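Local structure of haloacid dehalogenase domain protein hydrolase (Planctomyces limnophilus, 4OVY) at residues A[17-22]-A[227-232]; A[237-242]-A[287-292]. The protein is a putative phosphatase of the haloacid dehalogenase superfamily, probably a metal-dependent hydrolase whose natural substrate is not established, and binds calcium in the crystal. One frame throughout, in Å; residues are numbered along the deposited sequence.

Contact 1. Residues A[17-22]-A[227-232]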
# COMPACT_ATOMS: atom_id res chain seq x y z
N LEU A 17 0.24 7.72 -26.86
CA LEU A 17 -0.71 8.80 -27.13
C LEU A 17 -2.10 8.26 -27.47
O LEU A 17 -3.10 8.75 -26.95
CB LEU A 17 -0.20 9.72 -28.24
CG LEU A 17 1.08 10.51 -27.93
CD1 LEU A 17 1.59 11.19 -29.19
CD2 LEU A 17 0.86 11.54 -26.82
N GLU A 18 -2.14 7.23 -28.32
CA GLU A 18 -3.40 6.60 -28.74
C GLU A 18 -4.13 5.97 -27.56
O GLU A 18 -5.35 6.16 -27.38
CB GLU A 18 -3.11 5.52 -29.80
CG GLU A 18 -4.33 4.87 -30.44
CD GLU A 18 -4.01 4.20 -31.78
OE1 GLU A 18 -2.98 3.48 -31.85
OE2 GLU A 18 -4.78 4.38 -32.76
N TYR A 19 -3.40 5.23 -26.75
CA TYR A 19 -3.99 4.53 -25.61
C TYR A 19 -4.51 5.50 -24.56
O TYR A 19 -5.65 5.37 -24.09
CB TYR A 19 -2.96 3.58 -24.99
CG TYR A 19 -3.53 2.72 -23.90
CD1 TYR A 19 -4.35 1.64 -24.21
CD2 TYR A 19 -3.25 2.98 -22.56
CE1 TYR A 19 -4.88 0.84 -23.21
CE2 TYR A 19 -3.77 2.17 -21.55
CZ TYR A 19 -4.59 1.11 -21.89
OH TYR A 19 -5.12 0.30 -20.90
N VAL A 20 -3.70 6.49 -24.20
CA VAL A 20 -4.13 7.47 -23.20
C VAL A 20 -5.37 8.22 -23.70
O VAL A 20 -6.32 8.41 -22.94
CB VAL A 20 -2.99 8.43 -22.81
CG1 VAL A 20 -3.52 9.57 -21.94
CG2 VAL A 20 -1.90 7.65 -22.08
N LYS A 21 -5.38 8.62 -24.96
CA LYS A 21 -6.55 9.28 -25.53
C LYS A 21 -7.78 8.38 -25.44
O LYS A 21 -8.87 8.82 -25.05
CB LYS A 21 -6.31 9.65 -26.98
CG LYS A 21 -7.39 10.56 -27.55
CD LYS A 21 -6.96 11.18 -28.87
CE LYS A 21 -5.79 12.14 -28.72
NZ LYS A 21 -6.09 13.27 -27.79
N SER A 22 -7.60 7.11 -25.81
CA SER A 22 -8.70 6.17 -25.88
C SER A 22 -9.32 5.89 -24.51
O SER A 22 -10.54 5.80 -24.38
CB SER A 22 -8.22 4.86 -26.50
OG SER A 22 -9.28 3.95 -26.62
N ARG A 227 -5.94 -4.24 -10.76
CA ARG A 227 -5.08 -4.55 -11.89
C ARG A 227 -4.78 -3.23 -12.60
O ARG A 227 -5.71 -2.53 -13.00
CB ARG A 227 -5.78 -5.51 -12.85
CG ARG A 227 -4.88 -6.03 -13.96
CD ARG A 227 -5.68 -6.71 -15.06
NE ARG A 227 -6.57 -7.75 -14.54
CZ ARG A 227 -6.28 -9.05 -14.43
NH1 ARG A 227 -7.20 -9.87 -13.94
NH2 ARG A 227 -5.10 -9.54 -14.80
N PRO A 228 -3.49 -2.88 -12.77
CA PRO A 228 -3.18 -1.65 -13.52
C PRO A 228 -3.64 -1.74 -14.97
O PRO A 228 -3.74 -2.83 -15.53
CB PRO A 228 -1.65 -1.56 -13.44
CG PRO A 228 -1.28 -2.37 -12.23
CD PRO A 228 -2.28 -3.49 -12.20
N VAL A 229 -3.91 -0.59 -15.59
CA VAL A 229 -4.27 -0.56 -17.00
C VAL A 229 -3.07 -0.31 -17.91
O VAL A 229 -3.17 -0.41 -19.14
CB VAL A 229 -5.39 0.48 -17.28
CG1 VAL A 229 -6.60 0.18 -16.41
CG2 VAL A 229 -4.88 1.89 -17.07
N MSE A 230 -1.92 0.00 -17.31
CA MSE A 230 -0.68 0.18 -18.06
C MSE A 230 0.50 -0.15 -17.18
O MSE A 230 0.43 0.00 -15.96
CB MSE A 230 -0.62 1.63 -18.52
CG MSE A 230 0.56 1.96 -19.40
SE MSE A 230 0.34 3.85 -19.97
CE MSE A 230 2.18 4.18 -20.57
N ALA A 231 1.57 -0.64 -17.79
CA ALA A 231 2.80 -0.94 -17.06
C ALA A 231 4.00 -0.76 -17.97
O ALA A 231 3.93 -1.03 -19.17
CB ALA A 231 2.78 -2.35 -16.50
N VAL A 232 5.10 -0.28 -17.39
CA VAL A 232 6.35 -0.12 -18.09
C VAL A 232 7.47 -0.77 -17.29
O VAL A 232 7.63 -0.52 -16.09
CB VAL A 232 6.69 1.36 -18.35
CG1 VAL A 232 7.91 1.46 -19.26
CG2 VAL A 232 5.49 2.09 -18.94
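Tyr19 reaches from the N-terminal helix to Val229, where its OH lies 2.7 Å from the backbone O of Val229. The hydrogen bond from Tyr19 OH to this oxygen is weak, and the hydroxyl approaches the carbonyl at an angle, with C, O and OH making about 133°. With CG anti to the backbone N (chi1 -174°), the tyrosine side chain leaves helix 11-24 toward the strand, spanning a gap in which the closest pair of CA atoms, of Tyr19 and Met230, is 9.3 Å apart. Strand 230-233 is an inner strand of the Rossmann-like sheet of the haloacid dehalogenase fold, parallel to strand 38-41 and to strand 253-260, and backbone bonds tie Val229 to Ile38 and Leu253. Helix 11-24 thus packs at this sheet, with Val20 also resting on Phe149 and Leu150 of helix 141-152. Beyond the polar pair, CB of Val229 comes within 3.6 Å of the Tyr19 OH, its CG2 standing a little farther off. The ring meets Met230, a selenomethionine, more loosely: CE2 of Tyr19 is 4.4 Å from CB of Met230. From that CB the selenomethionine runs out fully extended, chi1 -176° followed by two further near-anti torsions, which carries SE toward the helix, to 4.9 Å from CG2 of Val20.

Contact 2. Residues A[237-242]-A[287-292]; sequences GDYEML and KGWIVI
Tyr239 receives the edge of the Trp289 indole on one face of its ring, a T-shaped pair with planes at 82° and a centroid separation of 5.0 Å between the Tyr239 ring and the Trp289 six-membered ring. The pair joins helix 239-246 to the chain that leads from helix 279-287 into strand 290-293, an outer strand of the Rossmann-like haloacid dehalogenase sheet; a Schellman motif, in which Gly288 takes a positive phi, ends helix 279-287. CH2 of Trp289 does the touching, poised 3.6 Å above the centre of the phenol ring. At the far end of the tyrosine, CE of Lys287 packs 3.2 Å from the Tyr239 OH; that hydroxyl is hydrogen-bonded to Asp283, and the ammonium of Lys287 makes its salt bridge with Glu243. A bend at chi2 (-69°) helps bring the lysine chain across the tyrosine at about a right angle.

One turn on, Leu242 addresses the indole from a face. Its CB is 3.6 Å from CZ2 of Trp289, toward the rim of the ring system, and its CD1 makes a CH-pi contact, 4.3 Å from the six-membered centroid and only 8° off the normal. The opposite face carries CB of Lys287, so the indole is clasped between leucine and lysine while its edge abuts the tyrosine. Its rotation is further fixed at the pyrrole side: NE1 of Trp289 hydrogen-bonds to Thr246 OG1, the same hydroxyl oxygen that is hydrogen-bonded to the backbone O of Leu242.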
# COMPACT_ATOMS: atom_id res chain seq x y z
N GLY A 237 12.63 -9.62 -15.11
CA GLY A 237 11.97 -9.48 -13.81
C GLY A 237 10.62 -8.76 -13.85
O GLY A 237 9.86 -8.84 -12.89
N ASP A 238 10.34 -8.07 -14.96
CA ASP A 238 9.06 -7.39 -15.18
C ASP A 238 8.03 -8.20 -15.97
O ASP A 238 6.91 -7.72 -16.20
CB ASP A 238 9.31 -6.07 -15.93
CG ASP A 238 10.13 -5.09 -15.11
OD1 ASP A 238 9.74 -4.85 -13.95
OD2 ASP A 238 11.14 -4.57 -15.63
N TYR A 239 8.38 -9.43 -16.35
CA TYR A 239 7.54 -10.24 -17.24
C TYR A 239 6.14 -10.45 -16.66
O TYR A 239 5.16 -10.20 -17.34
CB TYR A 239 8.19 -11.61 -17.51
CG TYR A 239 7.57 -12.40 -18.66
CD1 TYR A 239 6.32 -12.99 -18.53
CD2 TYR A 239 8.26 -12.57 -19.86
CE1 TYR A 239 5.76 -13.72 -19.57
CE2 TYR A 239 7.70 -13.31 -20.90
CZ TYR A 239 6.45 -13.87 -20.75
OH TYR A 239 5.87 -14.60 -21.77
N GLU A 240 6.06 -10.90 -15.41
CA GLU A 240 4.76 -11.16 -14.79
C GLU A 240 3.93 -9.89 -14.59
O GLU A 240 2.72 -9.91 -14.78
CB GLU A 240 4.92 -11.93 -13.48
CG GLU A 240 5.39 -13.37 -13.66
CD GLU A 240 6.89 -13.56 -13.57
OE1 GLU A 240 7.66 -12.57 -13.74
OE2 GLU A 240 7.31 -14.72 -13.33
N MSE A 241 4.58 -8.78 -14.23
CA MSE A 241 3.86 -7.50 -14.11
C MSE A 241 3.21 -7.13 -15.44
O MSE A 241 2.03 -6.79 -15.48
CB MSE A 241 4.77 -6.38 -13.61
CG MSE A 241 4.03 -5.04 -13.65
SE MSE A 241 5.17 -3.58 -13.00
CE MSE A 241 6.47 -3.48 -14.49
N LEU A 242 3.97 -7.18 -16.53
CA LEU A 242 3.43 -6.82 -17.85
C LEU A 242 2.32 -7.78 -18.28
O LEU A 242 1.27 -7.36 -18.77
CB LEU A 242 4.55 -6.80 -18.89
CG LEU A 242 5.65 -5.74 -18.69
CD1 LEU A 242 6.87 -6.04 -19.55
CD2 LEU A 242 5.13 -4.35 -18.98
N LYS A 287 3.00 -10.87 -27.27
CA LYS A 287 2.24 -10.28 -26.16
C LYS A 287 1.62 -8.92 -26.49
O LYS A 287 0.73 -8.45 -25.77
CB LYS A 287 3.14 -10.12 -24.92
CG LYS A 287 3.65 -11.43 -24.33
CD LYS A 287 2.53 -12.23 -23.69
CE LYS A 287 3.08 -13.25 -22.69
NZ LYS A 287 1.98 -13.96 -22.00
N GLY A 288 2.07 -8.28 -27.56
CA GLY A 288 1.66 -6.92 -27.89
C GLY A 288 2.39 -5.87 -27.06
O GLY A 288 1.97 -4.71 -26.99
N TRP A 289 3.49 -6.26 -26.44
CA TRP A 289 4.32 -5.34 -25.68
C TRP A 289 5.12 -4.44 -26.63
O TRP A 289 5.78 -4.92 -27.54
CB TRP A 289 5.27 -6.10 -24.75
CG TRP A 289 4.57 -6.92 -23.70
CD1 TRP A 289 3.31 -6.75 -23.23
CD2 TRP A 289 5.13 -8.02 -22.95
NE1 TRP A 289 3.03 -7.68 -22.26
CE2 TRP A 289 4.13 -8.47 -22.07
CE3 TRP A 289 6.36 -8.68 -22.97
CZ2 TRP A 289 4.33 -9.54 -21.19
CZ3 TRP A 289 6.56 -9.74 -22.10
CH2 TRP A 289 5.55 -10.16 -21.22
N ILE A 290 5.06 -3.14 -26.39
CA ILE A 290 5.70 -2.18 -27.27
C ILE A 290 7.08 -1.86 -26.73
O ILE A 290 7.24 -1.44 -25.58
CB ILE A 290 4.88 -0.88 -27.39
CG1 ILE A 290 3.42 -1.19 -27.78
CG2 ILE A 290 5.53 0.07 -28.39
CD1 ILE A 290 3.25 -1.90 -29.10
N VAL A 291 8.09 -2.05 -27.58
CA VAL A 291 9.47 -1.87 -27.18
C VAL A 291 9.93 -0.45 -27.52
O VAL A 291 9.79 0.01 -28.65
CB VAL A 291 10.38 -2.90 -27.88
CG1 VAL A 291 11.83 -2.69 -27.47
CG2 VAL A 291 9.91 -4.31 -27.53
N ILE A 292 10.46 0.23 -26.51
CA ILE A 292 11.08 1.54 -26.67
C ILE A 292 12.56 1.35 -27.00
O ILE A 292 13.32 0.81 -26.19
CB ILE A 292 10.94 2.37 -25.38
CG1 ILE A 292 9.47 2.56 -25.01
CG2 ILE A 292 11.64 3.71 -25.51
CD1 ILE A 292 9.25 2.83 -23.53

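How the contacts relate
Contacts 1 and 2 have centres 13 Å apart and are joined through consecutive elements, strand 230-233 and helix 239-246, with van der Waals packing of Ala231 O on Leu242 CD2 (3.5 Å) and of Val232 O on Met241 CE (3.6 Å). Between strand and helix runs the loop bearing Asn234, which binds calcium with Asp42 and Asp44. Contact 1 lies away from this site; contact 2 borders it, the Leu242 side chain being about 8 Å from those of Asn234 and Asp42 and about 10 Å from the ion. Asp238, seen to bind calcium in this protein but not in this chain, is salt-bridged through OD1 to Lys216 and hydrogen-bonded through OD2 to the backbone N of Asn234.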